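Local structure of nitrogenase iron-molybdenum cofactor biosynthesis protein NifB (Methanothermobacter thermautotrophicus, 7JMA) at residues I206-R211 with E249-I254; R37-H41 with N119-L123; V145-E151 with G166-E171; V32-P36 with L62-D66; I189-V193 with G217-M221. The protein probably catalyses the radical SAM-dependent carbide insertion that couples two [4Fe-4S] clusters into the [8Fe-9S-C] precursor of the nitrogenase cofactor. All coordinates share one frame; numbering follows the deposited sequence.

Contact 1: residues I206-R211 with E249-I254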
# COMPACT_ATOMS: atom_id res chain seq x y z
N ILE A 206 -8.34 10.57 10.36
CA ILE A 206 -8.58 9.72 9.19
C ILE A 206 -9.39 10.46 8.13
O ILE A 206 -9.16 10.25 6.93
CB ILE A 206 -9.26 8.41 9.62
CG1 ILE A 206 -8.44 7.70 10.71
CG2 ILE A 206 -9.45 7.49 8.43
CD1 ILE A 206 -7.13 7.18 10.25
N VAL A 207 -10.32 11.33 8.52
CA VAL A 207 -11.09 12.04 7.50
C VAL A 207 -10.21 13.04 6.76
O VAL A 207 -10.45 13.34 5.58
CB VAL A 207 -12.34 12.71 8.10
CG1 VAL A 207 -13.44 11.68 8.33
CG2 VAL A 207 -12.00 13.41 9.39
N ASP A 208 -9.18 13.59 7.43
CA ASP A 208 -8.22 14.43 6.73
C ASP A 208 -7.46 13.63 5.68
O ASP A 208 -7.24 14.11 4.56
CB ASP A 208 -7.23 15.06 7.72
CG ASP A 208 -7.91 15.86 8.80
OD1 ASP A 208 -8.81 16.66 8.47
OD2 ASP A 208 -7.55 15.68 9.98
N ILE A 209 -7.03 12.41 6.04
CA ILE A 209 -6.42 11.53 5.05
C ILE A 209 -7.35 11.35 3.86
O ILE A 209 -6.96 11.52 2.70
CB ILE A 209 -6.07 10.17 5.68
CG1 ILE A 209 -5.08 10.33 6.83
CG2 ILE A 209 -5.46 9.23 4.62
CD1 ILE A 209 -4.84 9.04 7.56
N ALA A 210 -8.62 11.02 4.14
CA ALA A 210 -9.57 10.74 3.07
C ALA A 210 -9.73 11.93 2.15
O ALA A 210 -9.73 11.78 0.92
CB ALA A 210 -10.91 10.33 3.67
N ARG A 211 -9.85 13.14 2.71
CA ARG A 211 -9.98 14.32 1.87
C ARG A 211 -8.74 14.49 0.99
O ARG A 211 -8.86 14.78 -0.21
CB ARG A 211 -10.20 15.57 2.72
CG ARG A 211 -11.57 15.65 3.36
CD ARG A 211 -11.75 16.96 4.11
NE ARG A 211 -12.70 16.82 5.20
CZ ARG A 211 -14.02 16.95 5.06
NH1 ARG A 211 -14.54 17.22 3.87
NH2 ARG A 211 -14.81 16.81 6.12
N GLU A 249 -17.94 8.11 8.78
CA GLU A 249 -17.51 9.47 8.46
C GLU A 249 -16.71 9.52 7.17
O GLU A 249 -16.91 10.40 6.33
CB GLU A 249 -16.68 10.04 9.61
CG GLU A 249 -17.41 11.12 10.41
CD GLU A 249 -16.45 12.10 11.07
OE1 GLU A 249 -15.51 11.64 11.75
OE2 GLU A 249 -16.63 13.32 10.89
N VAL A 250 -15.78 8.58 6.99
CA VAL A 250 -14.97 8.57 5.78
C VAL A 250 -15.84 8.36 4.55
O VAL A 250 -15.59 8.93 3.49
CB VAL A 250 -13.86 7.50 5.89
CG1 VAL A 250 -13.11 7.35 4.57
CG2 VAL A 250 -12.89 7.88 7.00
N GLU A 251 -16.90 7.55 4.69
CA GLU A 251 -17.79 7.24 3.58
C GLU A 251 -18.44 8.50 3.00
O GLU A 251 -18.82 8.52 1.82
CB GLU A 251 -18.87 6.27 4.05
CG GLU A 251 -19.41 5.34 2.97
CD GLU A 251 -20.29 4.25 3.55
OE1 GLU A 251 -21.21 4.58 4.33
OE2 GLU A 251 -20.05 3.07 3.24
N LYS A 252 -18.59 9.55 3.80
CA LYS A 252 -19.14 10.79 3.27
C LYS A 252 -18.18 11.50 2.34
O LYS A 252 -18.60 12.41 1.61
CB LYS A 252 -19.54 11.72 4.42
N ILE A 253 -16.91 11.09 2.33
CA ILE A 253 -15.88 11.74 1.53
C ILE A 253 -15.43 10.86 0.37
O ILE A 253 -15.23 11.35 -0.74
CB ILE A 253 -14.68 12.13 2.43
CG1 ILE A 253 -15.10 13.27 3.37
CG2 ILE A 253 -13.45 12.45 1.62
CD1 ILE A 253 -14.69 13.05 4.80
N ILE A 254 -15.29 9.56 0.59
CA ILE A 254 -14.74 8.64 -0.40
C ILE A 254 -15.34 7.26 -0.12
O ILE A 254 -15.62 6.95 1.05
CB ILE A 254 -13.21 8.65 -0.34
CG1 ILE A 254 -12.56 7.76 -1.41
CG2 ILE A 254 -12.75 8.20 1.04
CD1 ILE A 254 -11.08 8.00 -1.55
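A210 on helix 206-216 meets three branched side chains of 249-254 with its single methyl: CB lies 3.8 Å from V250 CG1, and I253 CG2 and I254 CG2 close in on the same methyl. One turn earlier, I206 CG2 touches V250 CG2 at 3.7 Å. V207 reaches across with CG1, which touches both E249 CB at 3.9 Å and I253 CD1 at 4.0 Å. I253 has CG1 anti to its carbonyl carbon (chi1 -69°), which leaves CG2 against the backbone of A210 and R211 while CD1 is carried toward R211. The arginine folds its guanidinium over that methyl, I253 CD1 sitting 3.9 Å above the centre of the plane, the two side chains crossing at about a right angle. Behind this layer, I206, A210 and V250 all rest on M221 of strand 220-225. The V250 carbonyl oxygen accepts from both I253 N and I254 N, and so holds the turn that places the two isoleucines. No hydrogen bond passes between the segments, and R211 NH2 stays 6.2 Å from E249 OE2. The join is therefore apolar, with charge confined to its exposed margin, where the arginine contributes the flat face of its guanidinium.

Contact 2: residues R37-H41 with N119-L123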
# COMPACT_ATOMS: atom_id res chain seq x y z
N ARG A 37 12.57 -6.92 0.67
CA ARG A 37 13.12 -5.69 1.20
C ARG A 37 12.04 -4.67 1.44
O ARG A 37 11.19 -4.43 0.57
CB ARG A 37 14.15 -5.11 0.24
CG ARG A 37 14.91 -3.93 0.82
CD ARG A 37 16.18 -3.66 0.04
NE ARG A 37 15.90 -3.44 -1.37
CZ ARG A 37 16.82 -3.05 -2.25
NH1 ARG A 37 18.07 -2.83 -1.85
NH2 ARG A 37 16.49 -2.87 -3.52
N CYS A 38 12.09 -4.02 2.60
CA CYS A 38 11.23 -2.86 2.81
C CYS A 38 12.15 -1.65 2.94
O CYS A 38 13.32 -1.77 3.31
CB CYS A 38 10.32 -3.05 4.03
SG CYS A 38 9.07 -1.76 4.23
N ASN A 39 11.62 -0.48 2.58
CA ASN A 39 12.42 0.75 2.56
C ASN A 39 12.01 1.75 3.65
O ASN A 39 12.52 2.87 3.67
CB ASN A 39 12.37 1.41 1.18
CG ASN A 39 10.96 1.51 0.63
OD1 ASN A 39 9.99 1.19 1.31
ND2 ASN A 39 10.85 1.99 -0.62
N ILE A 40 11.10 1.38 4.54
CA ILE A 40 10.72 2.25 5.64
C ILE A 40 10.61 1.39 6.88
O ILE A 40 10.47 0.17 6.80
CB ILE A 40 9.39 3.00 5.41
CG1 ILE A 40 8.20 2.03 5.55
CG2 ILE A 40 9.40 3.74 4.04
CD1 ILE A 40 6.82 2.70 5.31
N HIS A 41 10.69 2.02 8.04
CA HIS A 41 10.31 1.33 9.27
C HIS A 41 9.13 2.04 9.89
O HIS A 41 9.27 3.15 10.42
CB HIS A 41 11.46 1.21 10.27
CG HIS A 41 11.09 0.33 11.42
ND1 HIS A 41 10.74 0.82 12.66
CD2 HIS A 41 10.89 -1.01 11.48
CE1 HIS A 41 10.38 -0.18 13.45
NE2 HIS A 41 10.47 -1.30 12.76
N ASN A 119 3.97 1.05 0.37
CA ASN A 119 3.88 2.29 1.14
C ASN A 119 3.92 3.54 0.25
O ASN A 119 3.70 4.65 0.75
CB ASN A 119 4.99 2.31 2.20
CG ASN A 119 6.37 2.16 1.61
OD1 ASN A 119 6.72 2.86 0.66
ND2 ASN A 119 7.21 1.29 2.22
N GLY A 120 4.20 3.39 -1.05
CA GLY A 120 4.22 4.53 -1.95
C GLY A 120 5.51 5.33 -2.03
O GLY A 120 5.61 6.25 -2.85
N LEU A 121 6.53 5.01 -1.21
CA LEU A 121 7.73 5.84 -1.22
C LEU A 121 8.35 5.92 -2.61
O LEU A 121 8.81 6.99 -3.03
CB LEU A 121 8.76 5.29 -0.22
CG LEU A 121 10.04 6.12 -0.13
CD1 LEU A 121 9.82 7.53 0.42
CD2 LEU A 121 11.05 5.36 0.77
N LEU A 122 8.38 4.81 -3.34
CA LEU A 122 9.01 4.75 -4.66
C LEU A 122 8.03 4.98 -5.79
O LEU A 122 8.40 4.80 -6.96
CB LEU A 122 9.70 3.40 -4.86
CG LEU A 122 10.91 3.26 -3.95
CD1 LEU A 122 11.41 1.82 -3.95
CD2 LEU A 122 12.00 4.21 -4.43
N LEU A 123 6.78 5.34 -5.49
CA LEU A 123 5.79 5.51 -6.55
C LEU A 123 6.14 6.58 -7.56
O LEU A 123 5.95 6.34 -8.76
CB LEU A 123 4.41 5.80 -5.96
CG LEU A 123 3.61 4.55 -5.63
CD1 LEU A 123 2.27 4.94 -5.01
CD2 LEU A 123 3.41 3.70 -6.89
O HOH W 1 7.99 2.15 -1.80
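N39 and N119 both carry CG between the backbone N and the carbonyl carbon (chi1 47° and 57°), and these matching torsions bring the two amides together across the contact. N119 ND2 donates to N39 OD1 at 2.9 Å along a nearly straight path, 175° at the hydrogen. The bond lies in the carbonyl plane of N39 and almost in the amide plane of N119. The other end of the N119 amide looks to its own loop: OD1 accepts from L121 N at 2.9 Å, forming an Asx turn. A water completes the network, accepting from N39 ND2 and L122 N and donating to N119 OD1, which thus takes two hydrogens. Carbon atoms surround these polar groups. I40 CD1 comes within 3.4 Å of N119 ND2, L122 CD1 equally close to N39 ND2, and I40 CG2 lies 4.0 Å from L121 CD2. A leucine here has no side-chain donor or acceptor, which would probably leave N39 OD1 without the N119 N-H and the Asx turn without its closing bond. D91 takes the backbone N of N119, and the backbone of N39 pairs with V158. The 119-123 loop follows strand 113-118, and its type I turn from G120 to L123 leads into helix 123-132. The facing segment contains C38, which binds a [4Fe-4S] cluster in another structure of this protein, though none is bound in this apo model; it belongs to the cysteine motif CX3CX2C (C38, C42, C45) characteristic of radical SAM enzymes.

Contact 3: residues V145-E151 with G166-E171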
# COMPACT_ATOMS: atom_id res chain seq x y z
N VAL A 145 -1.42 12.49 7.05
CA VAL A 145 -1.01 13.56 6.15
C VAL A 145 -0.53 14.79 6.89
O VAL A 145 -0.13 15.77 6.25
CB VAL A 145 -2.16 13.92 5.18
CG1 VAL A 145 -2.50 12.68 4.37
CG2 VAL A 145 -3.38 14.43 5.93
N ASP A 146 -0.53 14.77 8.22
CA ASP A 146 -0.08 15.87 9.04
C ASP A 146 1.20 15.45 9.73
O ASP A 146 1.20 14.44 10.45
CB ASP A 146 -1.17 16.23 10.05
CG ASP A 146 -0.66 16.99 11.26
OD1 ASP A 146 -1.32 16.86 12.32
OD2 ASP A 146 0.35 17.71 11.18
N PRO A 147 2.32 16.16 9.53
CA PRO A 147 3.61 15.65 10.03
C PRO A 147 3.70 15.53 11.53
O PRO A 147 4.51 14.74 12.03
CB PRO A 147 4.63 16.67 9.49
CG PRO A 147 3.90 17.43 8.42
CD PRO A 147 2.46 17.43 8.80
N GLU A 148 2.92 16.30 12.29
CA GLU A 148 2.96 16.13 13.74
C GLU A 148 2.38 14.78 14.16
O GLU A 148 2.72 14.28 15.23
CB GLU A 148 2.22 17.26 14.45
CG GLU A 148 0.72 17.11 14.44
CD GLU A 148 0.02 18.07 15.39
OE1 GLU A 148 0.63 19.09 15.76
OE2 GLU A 148 -1.15 17.80 15.74
N ILE A 149 1.53 14.19 13.32
CA ILE A 149 1.04 12.84 13.56
C ILE A 149 1.93 11.80 12.89
O ILE A 149 2.23 10.76 13.48
CB ILE A 149 -0.42 12.72 13.08
CG1 ILE A 149 -1.33 13.61 13.93
CG2 ILE A 149 -0.87 11.26 13.08
CD1 ILE A 149 -2.76 13.68 13.44
N GLY A 150 2.36 12.08 11.65
CA GLY A 150 3.15 11.11 10.92
C GLY A 150 4.51 10.84 11.53
O GLY A 150 5.03 9.72 11.45
N GLU A 151 5.10 11.86 12.17
CA GLU A 151 6.41 11.67 12.79
C GLU A 151 6.36 10.68 13.94
O GLU A 151 7.41 10.15 14.33
CB GLU A 151 6.94 13.02 13.28
CG GLU A 151 6.23 13.53 14.51
CD GLU A 151 6.58 14.97 14.83
OE1 GLU A 151 7.34 15.59 14.06
OE2 GLU A 151 6.08 15.48 15.86
N GLY A 166 12.66 10.53 11.76
CA GLY A 166 11.73 11.39 12.46
C GLY A 166 10.83 12.15 11.51
O GLY A 166 10.27 11.59 10.56
N ARG A 167 10.69 13.45 11.77
CA ARG A 167 9.75 14.24 11.00
C ARG A 167 10.14 14.30 9.53
O ARG A 167 9.29 14.16 8.65
CB ARG A 167 9.65 15.65 11.59
CG ARG A 167 8.63 16.51 10.87
CD ARG A 167 8.69 17.94 11.36
NE ARG A 167 7.44 18.32 12.02
CZ ARG A 167 6.55 19.17 11.51
NH1 ARG A 167 6.78 19.74 10.33
NH2 ARG A 167 5.45 19.44 12.18
N GLU A 168 11.44 14.46 9.25
CA GLU A 168 11.89 14.49 7.86
C GLU A 168 11.59 13.18 7.16
O GLU A 168 11.26 13.17 5.97
CB GLU A 168 13.39 14.79 7.79
CG GLU A 168 13.87 15.00 6.36
CD GLU A 168 15.28 15.57 6.28
OE1 GLU A 168 15.49 16.52 5.50
OE2 GLU A 168 16.18 15.05 6.99
N ALA A 169 11.70 12.05 7.87
CA ALA A 169 11.33 10.77 7.27
C ALA A 169 9.87 10.78 6.81
O ALA A 169 9.57 10.42 5.67
CB ALA A 169 11.59 9.62 8.25
N PHE A 170 8.95 11.17 7.69
CA PHE A 170 7.55 11.20 7.29
C PHE A 170 7.30 12.19 6.16
O PHE A 170 6.49 11.93 5.26
CB PHE A 170 6.64 11.55 8.47
CG PHE A 170 5.22 11.77 8.03
CD1 PHE A 170 4.42 10.68 7.70
CD2 PHE A 170 4.72 13.05 7.87
CE1 PHE A 170 3.11 10.87 7.26
CE2 PHE A 170 3.42 13.24 7.43
CZ PHE A 170 2.62 12.15 7.13
N GLU A 171 7.95 13.35 6.20
CA GLU A 171 7.69 14.35 5.17
C GLU A 171 8.10 13.83 3.79
O GLU A 171 7.41 14.07 2.79
CB GLU A 171 8.41 15.65 5.51
CG GLU A 171 7.77 16.37 6.69
CD GLU A 171 8.56 17.57 7.16
OE1 GLU A 171 9.78 17.64 6.87
OE2 GLU A 171 7.96 18.44 7.82
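The short helix 147-150, capped at its N-terminus by D146, packs against the first turn of helix 166-186, the two being joined in the chain by the antiparallel hairpin of strands 154-159 and 162-165. F170 carries the centre of the contact. With CG anti to the backbone N (chi1 172°), its ring extends beneath G150, whose CA stands 3.5 Å from the ring centroid and 14° off the normal, a CH-pi contact over the face. A side chain on G150 would run into this ring, so the close approach depends on glycine. V145 CA meets the edge of the same ring at 4.0 Å from CZ, while P147 CA lies 3.6 Å from CE2. Y154 of the hairpin also touches F170. Toward solvent, P147 CB sits 3.7 Å above the centre of the R167 guanidinium. That group is held from two directions in a salt-bridge network: within its own helix R167 NH1 pairs weakly with E171 OE2, and across the contact R167 NE faces E151. The N-cap itself is made by D146 OD2, which E148 N meets from above the carboxylate plane. The bridge to E151 is also long and bent, R167 NE lying 3.4 Å from OE1 with 139° at the hydrogen.

Contact 4: residues V32-P36 with L62-D66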
# COMPACT_ATOMS: atom_id res chain seq x y z
N VAL A 32 2.10 -13.57 -4.35
CA VAL A 32 3.39 -14.27 -4.36
C VAL A 32 4.37 -13.51 -3.49
O VAL A 32 4.47 -12.28 -3.61
CB VAL A 32 3.94 -14.44 -5.79
CG1 VAL A 32 3.03 -15.39 -6.58
CG2 VAL A 32 4.05 -13.10 -6.49
N PRO A 33 5.13 -14.20 -2.60
CA PRO A 33 6.08 -13.51 -1.71
C PRO A 33 7.46 -13.34 -2.34
O PRO A 33 8.36 -14.16 -2.11
CB PRO A 33 6.15 -14.43 -0.49
CG PRO A 33 5.97 -15.81 -1.07
CD PRO A 33 5.05 -15.64 -2.30
N ILE A 34 7.64 -12.29 -3.12
CA ILE A 34 8.87 -12.10 -3.89
C ILE A 34 9.55 -10.78 -3.56
O ILE A 34 10.51 -10.41 -4.23
CB ILE A 34 8.59 -12.18 -5.40
CG1 ILE A 34 7.62 -11.07 -5.77
CG2 ILE A 34 8.04 -13.55 -5.77
CD1 ILE A 34 7.36 -10.97 -7.24
N ALA A 35 9.07 -10.05 -2.55
CA ALA A 35 9.53 -8.68 -2.31
C ALA A 35 9.99 -8.56 -0.86
O ALA A 35 9.30 -7.99 -0.01
CB ALA A 35 8.42 -7.66 -2.64
N PRO A 36 11.17 -9.09 -0.54
CA PRO A 36 11.58 -9.13 0.88
C PRO A 36 11.94 -7.78 1.45
O PRO A 36 11.69 -7.53 2.64
CB PRO A 36 12.80 -10.07 0.86
CG PRO A 36 13.35 -9.93 -0.50
CD PRO A 36 12.13 -9.80 -1.41
N LEU A 62 10.16 -17.54 0.62
CA LEU A 62 10.38 -16.58 -0.46
C LEU A 62 10.48 -17.30 -1.80
O LEU A 62 10.94 -18.43 -1.87
CB LEU A 62 11.66 -15.77 -0.22
CG LEU A 62 11.60 -14.52 0.65
CD1 LEU A 62 12.99 -13.92 0.77
CD2 LEU A 62 10.62 -13.49 0.08
N MET A 63 10.06 -16.64 -2.88
CA MET A 63 10.15 -17.19 -4.22
C MET A 63 10.98 -16.28 -5.11
O MET A 63 11.04 -15.06 -4.90
CB MET A 63 8.76 -17.36 -4.87
CG MET A 63 7.75 -18.16 -4.06
SD MET A 63 6.20 -18.30 -4.98
CE MET A 63 5.16 -19.20 -3.83
N THR A 64 11.63 -16.89 -6.09
CA THR A 64 12.11 -16.12 -7.23
C THR A 64 10.93 -15.75 -8.13
O THR A 64 9.84 -16.32 -8.02
CB THR A 64 13.14 -16.93 -8.02
OG1 THR A 64 12.46 -17.95 -8.77
CG2 THR A 64 14.15 -17.60 -7.08
N ALA A 65 11.16 -14.78 -9.01
CA ALA A 65 10.10 -14.39 -9.94
C ALA A 65 9.66 -15.57 -10.80
O ALA A 65 8.46 -15.75 -11.05
CB ALA A 65 10.57 -13.23 -10.82
N ASP A 66 10.60 -16.40 -11.23
CA ASP A 66 10.24 -17.53 -12.08
C ASP A 66 9.54 -18.62 -11.27
O ASP A 66 8.63 -19.29 -11.78
CB ASP A 66 11.47 -18.08 -12.79
CG ASP A 66 11.87 -17.23 -13.98
OD1 ASP A 66 11.05 -17.11 -14.92
OD2 ASP A 66 12.99 -16.69 -13.99
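M63 N donates to P33 O at 3.1 Å, tying the approach to helix 65-76 onto the loop that follows strand 29-31, the first strand of the parallel radical SAM sheet. From this bond the M63 side chain runs back over P33. Its CB lies 4.0 Å from I34 CG2. CG, anti to the carbonyl carbon (chi1 -53°), comes to the proline ring beside CG and CD. Beyond it the chain is extended, so that SD and CE both reach P33 CD, each at 3.9 Å, the two side chains crossing obliquely. H71 of helix 65-76 also touches M63. An alanine here ends at CB and would probably lose the thioether contacts along the P33 ring. I34 CG2 also stands 3.5 Å from M63 O, while F101 of helix 96-108 packs on I34 from elsewhere in the fold. T64 is the N-cap of helix 65-76, its OG1 accepting from D67 N. At the other end, L62 CD1 rests 3.9 Å from P36 CB, and the second methyl, L62 CD2, lies 3.2 Å from P33 O, the same oxygen that takes the M63 N-H.

Contact 5: residues I189-V193 with G217-M221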
# COMPACT_ATOMS: atom_id res chain seq x y z
N ILE A 189 -4.63 3.58 -13.27
CA ILE A 189 -4.50 2.53 -12.27
C ILE A 189 -5.42 2.86 -11.11
O ILE A 189 -5.42 4.00 -10.62
CB ILE A 189 -3.05 2.41 -11.80
CG1 ILE A 189 -2.20 1.89 -12.97
CG2 ILE A 189 -3.00 1.57 -10.55
CD1 ILE A 189 -0.69 2.03 -12.76
N ILE A 190 -6.21 1.89 -10.67
CA ILE A 190 -7.12 2.10 -9.55
C ILE A 190 -6.30 2.21 -8.27
O ILE A 190 -5.53 1.30 -7.95
CB ILE A 190 -8.13 0.95 -9.43
CG1 ILE A 190 -8.97 0.83 -10.71
CG2 ILE A 190 -8.99 1.11 -8.18
CD1 ILE A 190 -9.70 -0.48 -10.77
N VAL A 191 -6.46 3.30 -7.53
CA VAL A 191 -5.71 3.48 -6.29
C VAL A 191 -6.65 3.24 -5.12
O VAL A 191 -7.68 3.92 -4.98
CB VAL A 191 -5.06 4.87 -6.19
CG1 VAL A 191 -4.29 5.00 -4.85
CG2 VAL A 191 -4.12 5.09 -7.33
N LYS A 192 -6.29 2.28 -4.28
CA LYS A 192 -6.97 2.02 -3.03
C LYS A 192 -6.03 2.48 -1.92
O LYS A 192 -4.83 2.24 -1.99
CB LYS A 192 -7.30 0.54 -2.88
CG LYS A 192 -8.12 -0.00 -4.04
CD LYS A 192 -8.42 -1.48 -3.89
CE LYS A 192 -9.35 -1.98 -5.00
NZ LYS A 192 -9.38 -3.48 -5.08
N VAL A 193 -6.57 3.16 -0.91
CA VAL A 193 -5.74 3.64 0.20
C VAL A 193 -6.10 2.84 1.45
O VAL A 193 -7.28 2.76 1.82
CB VAL A 193 -5.91 5.15 0.41
CG1 VAL A 193 -5.29 5.60 1.74
CG2 VAL A 193 -5.25 5.91 -0.74
N GLY A 217 -6.72 11.54 -6.30
CA GLY A 217 -7.21 10.58 -7.27
C GLY A 217 -7.50 9.18 -6.75
O GLY A 217 -7.81 8.29 -7.55
N ALA A 218 -7.43 8.97 -5.44
CA ALA A 218 -7.77 7.65 -4.89
C ALA A 218 -9.24 7.33 -5.15
O ALA A 218 -10.10 8.22 -5.20
CB ALA A 218 -7.48 7.58 -3.39
N SER A 219 -9.53 6.03 -5.28
CA SER A 219 -10.88 5.54 -5.55
C SER A 219 -11.59 4.96 -4.34
O SER A 219 -12.83 4.95 -4.32
CB SER A 219 -10.86 4.46 -6.64
OG SER A 219 -10.51 5.01 -7.91
N LEU A 220 -10.85 4.50 -3.34
CA LEU A 220 -11.43 3.72 -2.26
C LEU A 220 -10.50 3.83 -1.07
O LEU A 220 -9.29 3.96 -1.25
CB LEU A 220 -11.62 2.26 -2.69
CG LEU A 220 -12.15 1.25 -1.70
CD1 LEU A 220 -13.61 1.53 -1.41
CD2 LEU A 220 -11.98 -0.15 -2.27
N MET A 221 -11.07 3.83 0.12
CA MET A 221 -10.29 3.78 1.34
C MET A 221 -10.67 2.54 2.13
O MET A 221 -11.84 2.17 2.20
CB MET A 221 -10.49 5.01 2.19
CG MET A 221 -9.31 5.30 3.06
SD MET A 221 -9.19 7.05 3.41
CE MET A 221 -9.01 6.95 5.18
O HOH W 2 -7.99 5.81 -8.35
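K192 and V193 pair in parallel with L220 and M221, V193 N donating to L220 O at 2.9 Å, while just before the pairing S219 N donates to V191 O at 2.8 Å. Two CA-H...O contacts accompany these bonds: K192 CA with L220 O and, shorter, M221 CA with V193 O at 3.2 Å. On one face of the sheet K192 and L220 lie side by side, pointing the same way, with K192 CD 4.1 Å from L220 CD2; the extended lysine then carries its amine onward past the leucine. V193 and M221 point to the other face. V193 has CG1 anti to the backbone N (chi1 168°), which turns its CG2 to A218 CB at 3.8 Å, and V193 CG1 approaches M221 CG. V213 of helix 206-216 covers V193 and A218 on this side, and I206 and A210 of the same helix cover M221, as expected of a beta-alpha-beta crossover between neighbouring parallel strands. At the start of the pairing I190 CG2 touches S219 CB. A water there accepts from V191 N, donates to G217 O at 2.6 Å and hydrogen-bonds S219 OG, bridging the strand to the residue where helix 206-216 ends in a Schellman motif. K192 turns its own backbone bonds to V138 and V140 of strand 137-141, whereas L220 N is buried with no partner in the model; cohesion here rests on main-chain bonds backed by an apolar face toward the helix.

How the contacts relate
Contacts 1 and 5 share the unit of strand 190-197, helix 206-216 and strand 220-225: contact 5 pairs its strands by backbone bonds, contact 1 covers the helix by apolar packing, and M221 meets both I206 and A210 between them. Both are partly buried, as is contact 2, which lies nearest the chain centre and depends on side-chain amides and a water. Contacts 3 and 4 lie at the surface, the former mixing a CH-pi contact with salt bridges, the latter a single backbone bond with proline and methionine. Segments of contacts 4 and 2 adjoin in sequence, whereas contact 3 touches contact 1 through V145 against D208 and I209.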